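Local coordinates for protein putative aldehyde dehydrogenase AldY (Bacillus subtilis, PDB 4DNG) that probably oxidises aldehydes to carboxylates with NAD+ as hydride acceptor, and may protect the cell against stress from ethanol and related compounds, at residues D48-A53 against L144-S149; P224-F229 against E466-T471; R333-A338 against N361-Y366; E343-D348 against S375-T380; E397-A402 against L426-G431. All coordinates share one frame; numbering follows the deposited sequence. Where two conformers were deposited one is given.

Interaction 1 of 5, residues D48-A53 against L144-S149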
# COMPACT_ATOMS: atom_id res chain seq x y z
N ASP A 48 8.18 -23.84 8.19
CA ASP A 48 8.81 -24.63 7.11
C ASP A 48 8.29 -24.18 5.73
O ASP A 48 9.07 -23.91 4.81
CB ASP A 48 8.58 -26.13 7.28
CG ASP A 48 9.27 -26.72 8.49
OD1 ASP A 48 10.11 -26.04 9.12
OD2 ASP A 48 8.94 -27.88 8.82
N ALA A 49 6.96 -24.08 5.62
CA ALA A 49 6.29 -23.76 4.37
C ALA A 49 6.70 -22.40 3.81
O ALA A 49 7.00 -22.28 2.62
CB ALA A 49 4.78 -23.83 4.56
N PHE A 50 6.72 -21.37 4.66
CA PHE A 50 7.29 -20.09 4.25
C PHE A 50 8.77 -20.22 3.79
O PHE A 50 9.13 -19.68 2.75
CB PHE A 50 7.12 -19.05 5.36
CG PHE A 50 5.77 -18.37 5.34
CD1 PHE A 50 5.33 -17.69 4.21
CD2 PHE A 50 4.94 -18.41 6.46
CE1 PHE A 50 4.09 -17.06 4.18
CE2 PHE A 50 3.69 -17.79 6.43
CZ PHE A 50 3.27 -17.11 5.28
N ASP A 51 9.58 -20.93 4.58
CA ASP A 51 10.99 -21.21 4.26
C ASP A 51 11.08 -21.90 2.88
O ASP A 51 11.85 -21.46 2.00
CB ASP A 51 11.59 -22.04 5.42
CG ASP A 51 12.94 -22.67 5.10
OD1 ASP A 51 13.66 -22.18 4.21
OD2 ASP A 51 13.27 -23.66 5.79
N ILE A 52 10.29 -22.95 2.69
CA ILE A 52 10.21 -23.67 1.43
C ILE A 52 9.72 -22.81 0.25
O ILE A 52 10.22 -22.94 -0.87
CB ILE A 52 9.31 -24.91 1.58
CG1 ILE A 52 10.06 -26.01 2.34
CG2 ILE A 52 8.88 -25.41 0.22
CD1 ILE A 52 9.14 -27.08 2.91
N ALA A 53 8.73 -21.96 0.50
CA ALA A 53 8.22 -21.06 -0.53
C ALA A 53 9.28 -20.04 -1.00
O ALA A 53 9.37 -19.71 -2.20
CB ALA A 53 6.94 -20.38 -0.06
N LEU A 144 7.40 -10.21 -6.84
CA LEU A 144 7.44 -9.60 -5.50
C LEU A 144 8.21 -10.48 -4.54
O LEU A 144 9.04 -10.00 -3.76
CB LEU A 144 6.03 -9.38 -4.97
CG LEU A 144 5.82 -8.67 -3.65
CD1 LEU A 144 6.61 -7.36 -3.51
CD2 LEU A 144 4.33 -8.42 -3.55
N GLY A 145 7.93 -11.78 -4.62
CA GLY A 145 8.54 -12.79 -3.76
C GLY A 145 7.51 -13.79 -3.26
O GLY A 145 6.85 -14.48 -4.06
N VAL A 146 7.34 -13.86 -1.95
CA VAL A 146 6.45 -14.86 -1.36
C VAL A 146 5.18 -14.21 -0.86
O VAL A 146 5.24 -13.27 -0.08
CB VAL A 146 7.12 -15.60 -0.20
CG1 VAL A 146 6.13 -16.57 0.44
CG2 VAL A 146 8.37 -16.32 -0.69
N ILE A 147 4.04 -14.73 -1.31
CA ILE A 147 2.73 -14.15 -1.02
C ILE A 147 2.11 -14.95 0.13
O ILE A 147 2.11 -16.19 0.07
CB ILE A 147 1.78 -14.25 -2.25
CG1 ILE A 147 2.43 -13.70 -3.54
CG2 ILE A 147 0.43 -13.60 -1.98
CD1 ILE A 147 2.86 -12.24 -3.48
N SER A 148 1.61 -14.25 1.16
CA SER A 148 0.76 -14.84 2.18
C SER A 148 -0.71 -14.59 1.86
O SER A 148 -1.18 -13.44 1.81
CB SER A 148 1.10 -14.30 3.57
OG SER A 148 0.68 -15.22 4.57
N SER A 149 -1.44 -15.68 1.68
CA SER A 149 -2.80 -15.64 1.17
C SER A 149 -3.77 -16.33 2.12
O SER A 149 -3.53 -17.46 2.53
CB SER A 149 -2.82 -16.33 -0.19
OG SER A 149 -4.13 -16.51 -0.65
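Val146 pushes its two methyl groups from the strand into the helix 48-53, and they part on arrival. CG2 lies against the backbone at the last of those helical residues, 3.8 Å from Ala53 C, while CG1, anti to the backbone N (chi1 176°), fills the corner between Ala53 CB at 3.9 Å and Phe50 CD1 at 4.0 Å. A branched residue serves well here because one short side chain meets both neighbours. Alanine suits the helix side for the converse reason: its lone methyl lets the strand come close, with CA atoms of Ala53 and Val146 only 6.5 Å apart. The segment axes pass at 9.3 Å and run 144° apart, a helix laid on the face of the sheet, beside its parallel strands, in the Rossmann-like NAD-binding domain of aldehyde dehydrogenases, where strand 135-150 lies between strands 173-177 and 226-231. Phe50 and Ala53, one helical turn apart, also both touch Val175 of the adjoining strand. One turn back from Ala53, Phe50 presents its ring edge to the strand. Ser148 OG sits in the plane of that ring, 3.3 Å from Phe50 CZ, an approach that suits the slightly positive hydrogens of an aromatic rim. The buried hydroxyl is hydrogen-bonded to Met218 O, outside the two segments. Replacing Phe50 with alanine would probably open a gap beside Val146 CG1 and Ser148, and strip cover from Val175 and Pro224, which the ring also touches.

Interaction 2 of 5, residues P224-F229 against E466-T471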
# COMPACT_ATOMS: atom_id res chain seq x y z
N PRO A 224 6.97 -13.34 3.86
CA PRO A 224 6.11 -12.94 2.75
C PRO A 224 6.09 -11.45 2.55
O PRO A 224 6.10 -10.71 3.55
CB PRO A 224 4.71 -13.40 3.20
CG PRO A 224 4.78 -13.46 4.68
CD PRO A 224 6.20 -13.86 5.00
N ARG A 225 5.99 -11.00 1.30
CA ARG A 225 6.00 -9.56 1.01
C ARG A 225 4.64 -8.94 0.72
O ARG A 225 4.51 -7.71 0.64
CB ARG A 225 7.02 -9.24 -0.08
CG ARG A 225 8.39 -8.96 0.50
CD ARG A 225 9.48 -9.01 -0.56
NE ARG A 225 10.73 -9.51 0.03
CZ ARG A 225 11.90 -8.89 -0.02
NH1 ARG A 225 12.03 -7.73 -0.67
NH2 ARG A 225 12.96 -9.43 0.56
N LEU A 226 3.61 -9.79 0.61
CA LEU A 226 2.22 -9.33 0.54
C LEU A 226 1.33 -10.25 1.35
O LEU A 226 1.47 -11.48 1.28
CB LEU A 226 1.75 -9.29 -0.90
CG LEU A 226 0.27 -9.06 -1.19
CD1 LEU A 226 -0.07 -7.60 -1.27
CD2 LEU A 226 -0.05 -9.70 -2.52
N ILE A 227 0.44 -9.64 2.14
CA ILE A 227 -0.66 -10.33 2.79
C ILE A 227 -1.90 -10.02 1.99
O ILE A 227 -2.26 -8.86 1.80
CB ILE A 227 -0.98 -9.83 4.22
CG1 ILE A 227 0.27 -9.59 5.06
CG2 ILE A 227 -1.91 -10.82 4.92
CD1 ILE A 227 1.10 -10.83 5.28
N SER A 228 -2.57 -11.08 1.56
CA SER A 228 -3.83 -11.01 0.86
C SER A 228 -4.89 -11.59 1.83
O SER A 228 -4.73 -12.71 2.30
CB SER A 228 -3.72 -11.85 -0.42
OG SER A 228 -4.95 -11.89 -1.11
N PHE A 229 -5.94 -10.81 2.14
CA PHE A 229 -6.95 -11.20 3.12
C PHE A 229 -8.35 -10.73 2.72
O PHE A 229 -8.53 -9.61 2.22
CB PHE A 229 -6.59 -10.63 4.51
CG PHE A 229 -7.64 -10.86 5.59
CD1 PHE A 229 -7.76 -12.10 6.22
CD2 PHE A 229 -8.48 -9.83 6.01
CE1 PHE A 229 -8.72 -12.32 7.21
CE2 PHE A 229 -9.43 -10.04 7.00
CZ PHE A 229 -9.55 -11.29 7.60
N GLU A 466 0.76 -4.77 -11.05
CA GLU A 466 1.48 -3.91 -10.11
C GLU A 466 1.46 -4.49 -8.69
O GLU A 466 2.43 -4.36 -7.96
CB GLU A 466 0.93 -2.47 -10.06
CG GLU A 466 0.64 -1.79 -11.40
CD GLU A 466 1.89 -1.55 -12.25
OE1 GLU A 466 2.99 -1.29 -11.71
OE2 GLU A 466 1.76 -1.60 -13.50
N GLU A 467 0.35 -5.14 -8.31
CA GLU A 467 0.17 -5.63 -6.93
C GLU A 467 1.10 -6.79 -6.63
O GLU A 467 1.62 -6.89 -5.53
CB GLU A 467 -1.29 -6.03 -6.64
CG GLU A 467 -2.22 -4.90 -6.19
CD GLU A 467 -3.65 -5.39 -5.90
OE1 GLU A 467 -4.55 -5.14 -6.73
OE2 GLU A 467 -3.87 -6.03 -4.85
N PHE A 468 1.33 -7.63 -7.63
CA PHE A 468 2.10 -8.86 -7.44
C PHE A 468 3.49 -8.78 -8.04
O PHE A 468 4.23 -9.77 -8.07
CB PHE A 468 1.32 -10.07 -7.99
CG PHE A 468 0.09 -10.39 -7.20
CD1 PHE A 468 0.15 -11.24 -6.10
CD2 PHE A 468 -1.14 -9.80 -7.52
CE1 PHE A 468 -0.98 -11.52 -5.34
CE2 PHE A 468 -2.26 -10.07 -6.77
CZ PHE A 468 -2.19 -10.93 -5.68
N THR A 469 3.87 -7.60 -8.51
CA THR A 469 5.24 -7.41 -8.99
C THR A 469 5.87 -6.21 -8.36
O THR A 469 5.17 -5.32 -7.87
CB THR A 469 5.32 -7.24 -10.52
OG1 THR A 469 4.65 -6.03 -10.92
CG2 THR A 469 4.72 -8.46 -11.23
N VAL A 470 7.20 -6.18 -8.38
CA VAL A 470 7.94 -4.99 -7.99
C VAL A 470 8.55 -4.25 -9.20
O VAL A 470 8.90 -4.83 -10.24
CB VAL A 470 8.96 -5.30 -6.90
CG1 VAL A 470 10.21 -5.95 -7.48
CG2 VAL A 470 9.30 -4.03 -6.12
N THR A 471 8.65 -2.94 -9.06
CA THR A 471 9.27 -2.12 -10.08
C THR A 471 10.73 -1.93 -9.69
O THR A 471 11.03 -1.40 -8.62
CB THR A 471 8.53 -0.78 -10.21
OG1 THR A 471 7.45 -0.94 -11.14
CG2 THR A 471 9.44 0.34 -10.70
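The carbonyl O of Glu467, which Leu226 CD2 approaches to 4.4 Å, accepts a hydrogen bond from Arg249 NH1. The same nitrogen also bonds the carbonyl O of Thr469, so one guanidinium nitrogen bridges two carbonyls on either side of Phe468, whose own carbonyl O is taken by Asn172 ND2. From between them the Phe468 ring extends toward Leu226. There Leu226 CD2 touches the ring at CE1, 3.5 Å away, with Phe468 CD1 at 3.9 Å and CZ at 4.0 Å from the same methyl. The two side chains cross at about a right angle. Leu226 CG is anti to its backbone N (chi1 170°), which lifts the isopropyl group off the sheet toward the aromatic ring. The setting is the Rossmann-like NAD-binding domain: strand 226-231 runs parallel to its neighbours 135-150 and 249-254, and leads into the glycine-containing segment that probably binds NAD+. Large apolar residues fit this buried position, where the side-chain contact is apolar. Glu467, at the border of the contact, has its side chain about 9 Å from that of Glu253, a predicted active-site residue, and Arg225, next to Leu226 in the chain, forms a salt bridge with Asp429 of the second subunit.

Interaction 3 of 5, residues R333-A338 against N361-Y366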
# COMPACT_ATOMS: atom_id res chain seq x y z
N ARG A 333 -23.17 -20.73 14.45
CA ARG A 333 -22.87 -19.41 14.98
C ARG A 333 -23.43 -18.30 14.07
O ARG A 333 -23.82 -17.24 14.57
CB ARG A 333 -21.38 -19.21 15.21
CG ARG A 333 -20.91 -19.55 16.62
CD ARG A 333 -19.43 -19.21 16.84
NE ARG A 333 -18.52 -20.16 16.18
CZ ARG A 333 -17.67 -19.86 15.19
NH1 ARG A 333 -17.58 -18.62 14.72
NH2 ARG A 333 -16.90 -20.80 14.68
N GLN A 334 -23.49 -18.57 12.76
CA GLN A 334 -24.05 -17.61 11.79
C GLN A 334 -25.55 -17.46 11.96
O GLN A 334 -26.06 -16.35 11.85
CB GLN A 334 -23.76 -18.04 10.35
CG GLN A 334 -22.31 -17.88 9.96
CD GLN A 334 -21.89 -16.43 9.90
OE1 GLN A 334 -21.15 -15.96 10.77
NE2 GLN A 334 -22.37 -15.71 8.89
N ILE A 335 -26.25 -18.57 12.21
CA ILE A 335 -27.68 -18.52 12.42
C ILE A 335 -28.03 -17.71 13.68
O ILE A 335 -28.83 -16.79 13.61
CB ILE A 335 -28.34 -19.91 12.44
CG1 ILE A 335 -28.23 -20.57 11.06
CG2 ILE A 335 -29.81 -19.78 12.79
CD1 ILE A 335 -28.36 -22.08 11.09
N GLU A 336 -27.41 -18.04 14.81
CA GLU A 336 -27.67 -17.32 16.07
C GLU A 336 -27.41 -15.82 15.87
O GLU A 336 -28.18 -14.98 16.33
CB GLU A 336 -26.83 -17.88 17.24
CG GLU A 336 -26.79 -19.40 17.38
CD GLU A 336 -27.89 -19.99 18.26
OE1 GLU A 336 -28.78 -19.25 18.73
OE2 GLU A 336 -27.86 -21.23 18.47
N LYS A 337 -26.33 -15.51 15.15
CA LYS A 337 -25.97 -14.13 14.84
C LYS A 337 -27.01 -13.45 13.98
O LYS A 337 -27.31 -12.28 14.18
CB LYS A 337 -24.60 -14.07 14.14
CG LYS A 337 -23.43 -14.07 15.10
CD LYS A 337 -22.17 -13.58 14.42
CE LYS A 337 -21.03 -13.44 15.41
NZ LYS A 337 -20.01 -12.48 14.92
N ALA A 338 -27.57 -14.18 13.03
CA ALA A 338 -28.60 -13.65 12.16
C ALA A 338 -29.87 -13.38 12.95
O ALA A 338 -30.43 -12.29 12.90
CB ALA A 338 -28.88 -14.61 11.03
N ASN A 361 -30.72 -25.92 9.57
CA ASN A 361 -29.70 -24.88 9.53
C ASN A 361 -29.88 -23.88 8.36
O ASN A 361 -28.99 -23.06 8.07
CB ASN A 361 -28.29 -25.49 9.59
CG ASN A 361 -28.15 -26.53 10.71
OD1 ASN A 361 -28.10 -27.74 10.45
ND2 ASN A 361 -28.10 -26.05 11.95
N VAL A 362 -31.05 -23.97 7.72
CA VAL A 362 -31.45 -23.03 6.68
C VAL A 362 -32.28 -21.92 7.32
O VAL A 362 -33.23 -22.19 8.06
CB VAL A 362 -32.35 -23.71 5.61
CG1 VAL A 362 -32.87 -22.68 4.62
CG2 VAL A 362 -31.61 -24.83 4.87
N LEU A 363 -31.94 -20.67 7.06
CA LEU A 363 -32.96 -19.66 7.28
C LEU A 363 -33.49 -19.03 5.99
O LEU A 363 -32.73 -18.71 5.06
CB LEU A 363 -32.62 -18.65 8.39
CG LEU A 363 -31.52 -17.61 8.37
CD1 LEU A 363 -32.04 -16.30 7.79
CD2 LEU A 363 -31.08 -17.40 9.80
N THR A 364 -34.82 -18.95 5.93
CA THR A 364 -35.56 -18.51 4.77
C THR A 364 -35.54 -17.01 4.79
O THR A 364 -35.45 -16.43 5.88
CB THR A 364 -37.01 -18.97 4.84
OG1 THR A 364 -37.56 -18.52 6.08
CG2 THR A 364 -37.12 -20.51 4.75
N PRO A 365 -35.62 -16.38 3.61
CA PRO A 365 -35.39 -14.94 3.48
C PRO A 365 -36.24 -14.09 4.44
O PRO A 365 -37.41 -14.42 4.69
CB PRO A 365 -35.78 -14.65 2.02
CG PRO A 365 -35.70 -15.95 1.31
CD PRO A 365 -35.99 -17.01 2.32
N TYR A 366 -35.63 -13.03 4.98
CA TYR A 366 -36.35 -11.98 5.71
C TYR A 366 -36.21 -10.67 4.97
O TYR A 366 -35.11 -10.32 4.53
CB TYR A 366 -35.81 -11.79 7.13
CG TYR A 366 -36.06 -12.93 8.10
CD1 TYR A 366 -35.39 -14.16 7.97
CD2 TYR A 366 -36.93 -12.77 9.18
CE1 TYR A 366 -35.60 -15.20 8.87
CE2 TYR A 366 -37.15 -13.80 10.09
CZ TYR A 366 -36.48 -15.01 9.93
OH TYR A 366 -36.71 -16.03 10.83
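Ile335 meets the 361-366 segment with both branches of its side chain. Its CD1 lies close over the backbone of Asn361, just before the strand, 3.2 Å from the carbonyl O and 3.7 Å from CB of that residue, while its CG2 is 4.0 Å from Leu363 CD2. The same leucine methyl rests 3.8 Å from Ala338 CB, so CD2 settles between two residues one helical turn apart. Ile335 and Leu363 pass alongside one another, heading opposite ways, a shape isoleucine allows by putting a methyl and a longer ethyl arm on different bearings. Small Ala338 lets Leu363 come near the helix. Leu363 CG lies between its own backbone N and carbonyl carbon (chi1 68°), which turns the isopropyl group toward the helix. In the next shell, Asn361 OD1 accepts a hydrogen bond from Gln32 NE2, and the Asn361 backbone is bonded to that of Leu329. Leu363 also packs on Leu329 and Pro385. The contact thus seats helix 332-347 on the start of strand 362-369, which pairs antiparallel with strands 351-354 and 358-359 and, further along, parallel with 386-392.

Interaction 4 of 5, residues E343-D348 against S375-T380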
# COMPACT_ATOMS: atom_id res chain seq x y z
N GLU A 343 -34.00 -10.03 15.85
CA GLU A 343 -34.67 -9.64 17.09
C GLU A 343 -34.43 -8.16 17.39
O GLU A 343 -35.36 -7.43 17.79
CB GLU A 343 -34.22 -10.53 18.26
CG GLU A 343 -34.85 -11.91 18.26
CD GLU A 343 -36.35 -11.87 17.97
OE1 GLU A 343 -37.13 -11.33 18.79
OE2 GLU A 343 -36.75 -12.39 16.90
N GLN A 344 -33.19 -7.73 17.16
CA GLN A 344 -32.80 -6.34 17.30
C GLN A 344 -33.72 -5.40 16.51
O GLN A 344 -34.22 -4.43 17.07
CB GLN A 344 -31.34 -6.16 16.87
CG GLN A 344 -30.73 -4.82 17.24
CD GLN A 344 -30.56 -4.64 18.74
OE1 GLN A 344 -31.51 -4.81 19.52
NE2 GLN A 344 -29.35 -4.29 19.16
N ALA A 345 -33.96 -5.71 15.23
CA ALA A 345 -34.78 -4.87 14.35
C ALA A 345 -36.24 -4.91 14.71
O ALA A 345 -36.97 -3.94 14.50
CB ALA A 345 -34.61 -5.28 12.90
N LYS A 346 -36.66 -6.05 15.24
CA LYS A 346 -38.03 -6.23 15.68
C LYS A 346 -38.34 -5.34 16.88
O LYS A 346 -39.25 -4.53 16.81
CB LYS A 346 -38.31 -7.70 15.97
CG LYS A 346 -38.63 -8.49 14.71
CD LYS A 346 -39.12 -9.88 15.06
CE LYS A 346 -39.91 -10.50 13.92
NZ LYS A 346 -39.96 -11.98 14.09
N THR A 347 -37.56 -5.48 17.96
CA THR A 347 -37.72 -4.62 19.15
C THR A 347 -37.55 -3.14 18.80
O THR A 347 -38.16 -2.27 19.43
CB THR A 347 -36.73 -4.97 20.29
OG1 THR A 347 -36.30 -6.33 20.17
CG2 THR A 347 -37.38 -4.73 21.67
N ASP A 348 -36.71 -2.87 17.79
CA ASP A 348 -36.44 -1.52 17.28
C ASP A 348 -37.59 -0.85 16.54
O ASP A 348 -37.51 0.35 16.24
CB ASP A 348 -35.24 -1.56 16.33
CG ASP A 348 -33.92 -1.29 17.03
OD1 ASP A 348 -33.87 -1.42 18.28
OD2 ASP A 348 -32.95 -0.94 16.33
N SER A 375 -29.54 2.60 10.67
CA SER A 375 -30.13 1.57 11.51
C SER A 375 -29.14 0.46 11.77
O SER A 375 -28.18 0.29 11.02
CB SER A 375 -31.38 0.98 10.86
OG SER A 375 -32.52 1.77 11.15
N LYS A 376 -29.40 -0.32 12.81
CA LYS A 376 -28.57 -1.47 13.12
C LYS A 376 -28.59 -2.49 11.98
O LYS A 376 -27.53 -2.89 11.49
CB LYS A 376 -28.97 -2.09 14.46
CG LYS A 376 -28.28 -1.41 15.64
CD LYS A 376 -29.03 -1.62 16.94
CE LYS A 376 -28.41 -0.80 18.07
NZ LYS A 376 -29.35 -0.62 19.22
N ILE A 377 -29.79 -2.88 11.54
CA ILE A 377 -29.91 -3.86 10.44
C ILE A 377 -29.39 -3.33 9.10
O ILE A 377 -28.92 -4.11 8.27
CB ILE A 377 -31.35 -4.39 10.26
CG1 ILE A 377 -32.38 -3.42 10.84
CG2 ILE A 377 -31.52 -5.76 10.89
CD1 ILE A 377 -32.81 -2.33 9.87
N ALA A 378 -29.47 -2.02 8.90
CA ALA A 378 -28.95 -1.39 7.69
C ALA A 378 -27.41 -1.37 7.68
O ALA A 378 -26.80 -1.73 6.68
CB ALA A 378 -29.51 0.01 7.52
N GLN A 379 -26.81 -0.97 8.80
CA GLN A 379 -25.36 -0.75 8.88
C GLN A 379 -24.51 -2.03 9.08
O GLN A 379 -23.29 -2.00 8.91
CB GLN A 379 -25.02 0.28 9.97
CG GLN A 379 -25.71 1.63 9.84
CD GLN A 379 -25.19 2.50 8.71
OE1 GLN A 379 -24.43 2.04 7.84
NE2 GLN A 379 -25.60 3.76 8.70
N THR A 380 -25.17 -3.14 9.32
CA THR A 380 -24.49 -4.35 9.69
C THR A 380 -24.22 -5.34 8.57
O THR A 380 -25.10 -5.66 7.79
CB THR A 380 -25.29 -5.05 10.78
OG1 THR A 380 -25.54 -4.12 11.84
CG2 THR A 380 -24.54 -6.25 11.31
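The amide of Gln344 and the carboxylate of Asp348, four residues apart in the chain, both meet the aliphatic chain of Lys376. Lys376 CD approaches the amide obliquely, from above its plane on the CG and nitrogen side, 3.5 Å from Gln344 NE2 and 3.6 Å from Gln344 CG. Over NE2 stands the Lys376 ammonium, NZ at 3.7 Å; both nitrogens carry hydrogens, so this is a van der Waals approach. Asp348 comes across the lysine chain at about a right angle, OD2 4.0 Å from Lys376 CD. Asp348 OD2 is 4.6 Å from Lys376 NZ, so the two charges may attract weakly, short of a salt bridge. The extended lysine suits this exposed border, greasy along its length and charged where solvent can reach. Were Gln344 an alanine, the Lys376 methylenes would probably lose their cover on that side and the chain would be freer to swing. Deeper in the contact is the buried part, where Ile377 straddles a single methyl: Ala345 CB is 3.6 Å from Ile377 CG1 and 3.7 Å from CG2. Alanine's small size suits the close approach, 6.3 Å between the CA atoms of Ala345 and Ile377. Within the helix, Thr347 OG1 bonds back to Glu343 O, from above the carbonyl plane, sharing that acceptor with Thr347 N. Short helix 376-379 thus lies between helix 332-347 and strand 386-392, where Ile377 meets Thr388 and Ala378 meets Ile390.

Interaction 5 of 5, residues E397-A402 against L426-G431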
# COMPACT_ATOMS: atom_id res chain seq x y z
N GLU A 397 -30.24 12.32 -2.17
CA GLU A 397 -30.29 11.64 -0.86
C GLU A 397 -29.97 10.14 -1.01
O GLU A 397 -29.14 9.60 -0.27
CB GLU A 397 -31.64 11.84 -0.17
CG GLU A 397 -31.78 11.15 1.19
CD GLU A 397 -33.08 11.50 1.90
OE1 GLU A 397 -34.17 11.22 1.36
OE2 GLU A 397 -33.02 12.05 3.02
N ALA A 398 -30.62 9.49 -1.97
CA ALA A 398 -30.32 8.09 -2.31
C ALA A 398 -28.81 7.84 -2.40
O ALA A 398 -28.30 6.89 -1.80
CB ALA A 398 -30.98 7.71 -3.61
N ILE A 399 -28.13 8.68 -3.18
CA ILE A 399 -26.69 8.60 -3.36
C ILE A 399 -25.97 9.01 -2.08
O ILE A 399 -24.98 8.37 -1.70
CB ILE A 399 -26.23 9.45 -4.57
CG1 ILE A 399 -27.08 9.13 -5.83
CG2 ILE A 399 -24.74 9.30 -4.82
CD1 ILE A 399 -27.08 7.69 -6.30
N ASP A 400 -26.47 10.04 -1.39
CA ASP A 400 -25.95 10.39 -0.05
C ASP A 400 -26.03 9.19 0.93
O ASP A 400 -25.03 8.82 1.54
CB ASP A 400 -26.64 11.62 0.54
CG ASP A 400 -26.29 12.90 -0.19
OD1 ASP A 400 -25.32 12.89 -0.99
OD2 ASP A 400 -27.00 13.92 0.01
N MET A 401 -27.22 8.59 1.03
CA MET A 401 -27.44 7.41 1.88
C MET A 401 -26.52 6.23 1.56
O MET A 401 -26.12 5.48 2.46
CB MET A 401 -28.90 6.95 1.82
CG MET A 401 -29.88 7.87 2.53
SD MET A 401 -31.58 7.31 2.33
CE MET A 401 -32.34 7.93 3.84
N ALA A 402 -26.18 6.09 0.27
CA ALA A 402 -25.26 5.03 -0.20
C ALA A 402 -23.83 5.28 0.26
O ALA A 402 -23.11 4.34 0.57
CB ALA A 402 -25.31 4.92 -1.72
N LEU A 426 -19.92 8.67 -10.02
CA LEU A 426 -18.73 9.45 -9.71
C LEU A 426 -18.79 10.15 -8.35
O LEU A 426 -17.81 10.77 -7.93
CB LEU A 426 -18.47 10.47 -10.83
CG LEU A 426 -17.79 9.86 -12.06
CD1 LEU A 426 -17.76 10.83 -13.23
CD2 LEU A 426 -16.39 9.35 -11.73
N GLN A 427 -19.92 10.04 -7.67
CA GLN A 427 -20.16 10.76 -6.42
C GLN A 427 -20.14 9.85 -5.22
O GLN A 427 -20.34 10.29 -4.09
CB GLN A 427 -21.51 11.44 -6.49
CG GLN A 427 -21.61 12.75 -5.76
CD GLN A 427 -22.77 13.54 -6.26
OE1 GLN A 427 -23.50 14.16 -5.50
NE2 GLN A 427 -22.97 13.50 -7.58
N ILE A 428 -19.93 8.56 -5.48
CA ILE A 428 -19.88 7.53 -4.46
C ILE A 428 -18.44 7.11 -4.17
O ILE A 428 -17.71 6.68 -5.09
CB ILE A 428 -20.66 6.28 -4.91
CG1 ILE A 428 -22.12 6.64 -5.21
CG2 ILE A 428 -20.58 5.16 -3.86
CD1 ILE A 428 -23.03 5.45 -5.44
N ASP A 429 -18.04 7.24 -2.90
CA ASP A 429 -16.74 6.74 -2.42
C ASP A 429 -16.78 5.24 -2.36
O ASP A 429 -17.23 4.64 -1.37
CB ASP A 429 -16.37 7.31 -1.06
CG ASP A 429 -15.72 8.67 -1.16
OD1 ASP A 429 -15.04 8.94 -2.18
OD2 ASP A 429 -15.88 9.47 -0.22
N SER A 430 -16.33 4.64 -3.45
CA SER A 430 -16.38 3.21 -3.66
C SER A 430 -15.49 2.98 -4.86
O SER A 430 -15.42 3.82 -5.75
CB SER A 430 -17.82 2.76 -3.96
OG SER A 430 -17.86 1.57 -4.74
N GLY A 431 -14.79 1.86 -4.88
CA GLY A 431 -13.90 1.57 -6.00
C GLY A 431 -14.70 1.34 -7.26
O GLY A 431 -14.40 1.92 -8.32
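Apolar contacts carry the meeting of Ile399 and Ile428. Ile399 CG2, placed anti to its backbone N by chi1 of -50°, touches Ile428 CG1 at 3.8 Å, the two side chains crossing at about a right angle. Ile428 then continues past it toward the next turn, where its CD1 comes within 4.4 Å of Ala402 CB. The methyl of Ile399 also meets the base of Gln427, CG2 to CB 4.2 Å. Beta-branched isoleucines fill this buried seam between helix and loop, while alanine keeps the following turn slim. The polar bonds come from residues beside the contact. Gln427 OE1 accepts from Gln396 NE2, which also bonds Asp400 OD1, linking loop and helix over the exposed border. Asn403 grips the loop backbone on both sides of Ile428: its ND2 donates to Gln427 O, and its OD1 accepts from Asp429 N. Between subunits, Leu426 packs on Ile474 of the second subunit. Helix 395-403 belongs to a beta-alpha-beta crossover from strand 386-392 to strand 410-414, and the loop at 426-431 joins helix 418-425 to the parallel strand 432-435, with Ile428 also packing on Ser411.

In the fold
From the N terminus, interaction 1 closes first, as strand 135-150 returns to helix 43-60. Interaction 2 follows it in series and touches it, because strands 135-150 and 226-231 are neighbours: Ser228 N probably bonds Ser148 O, and Arg225 N probably bonds Val146 O. Interaction 2 closes the longest loop, from 229 to 466, which contains interactions 3, 4 and 5. Of these, 3 and 4 cross, sharing helix 332-347 with segments that alternate along the chain; 5 comes after both. Interactions 1 and 2 thus tie up one sheet, and 3 to 5 the elements around the other. Interactions 2 and 5 both reach the second subunit.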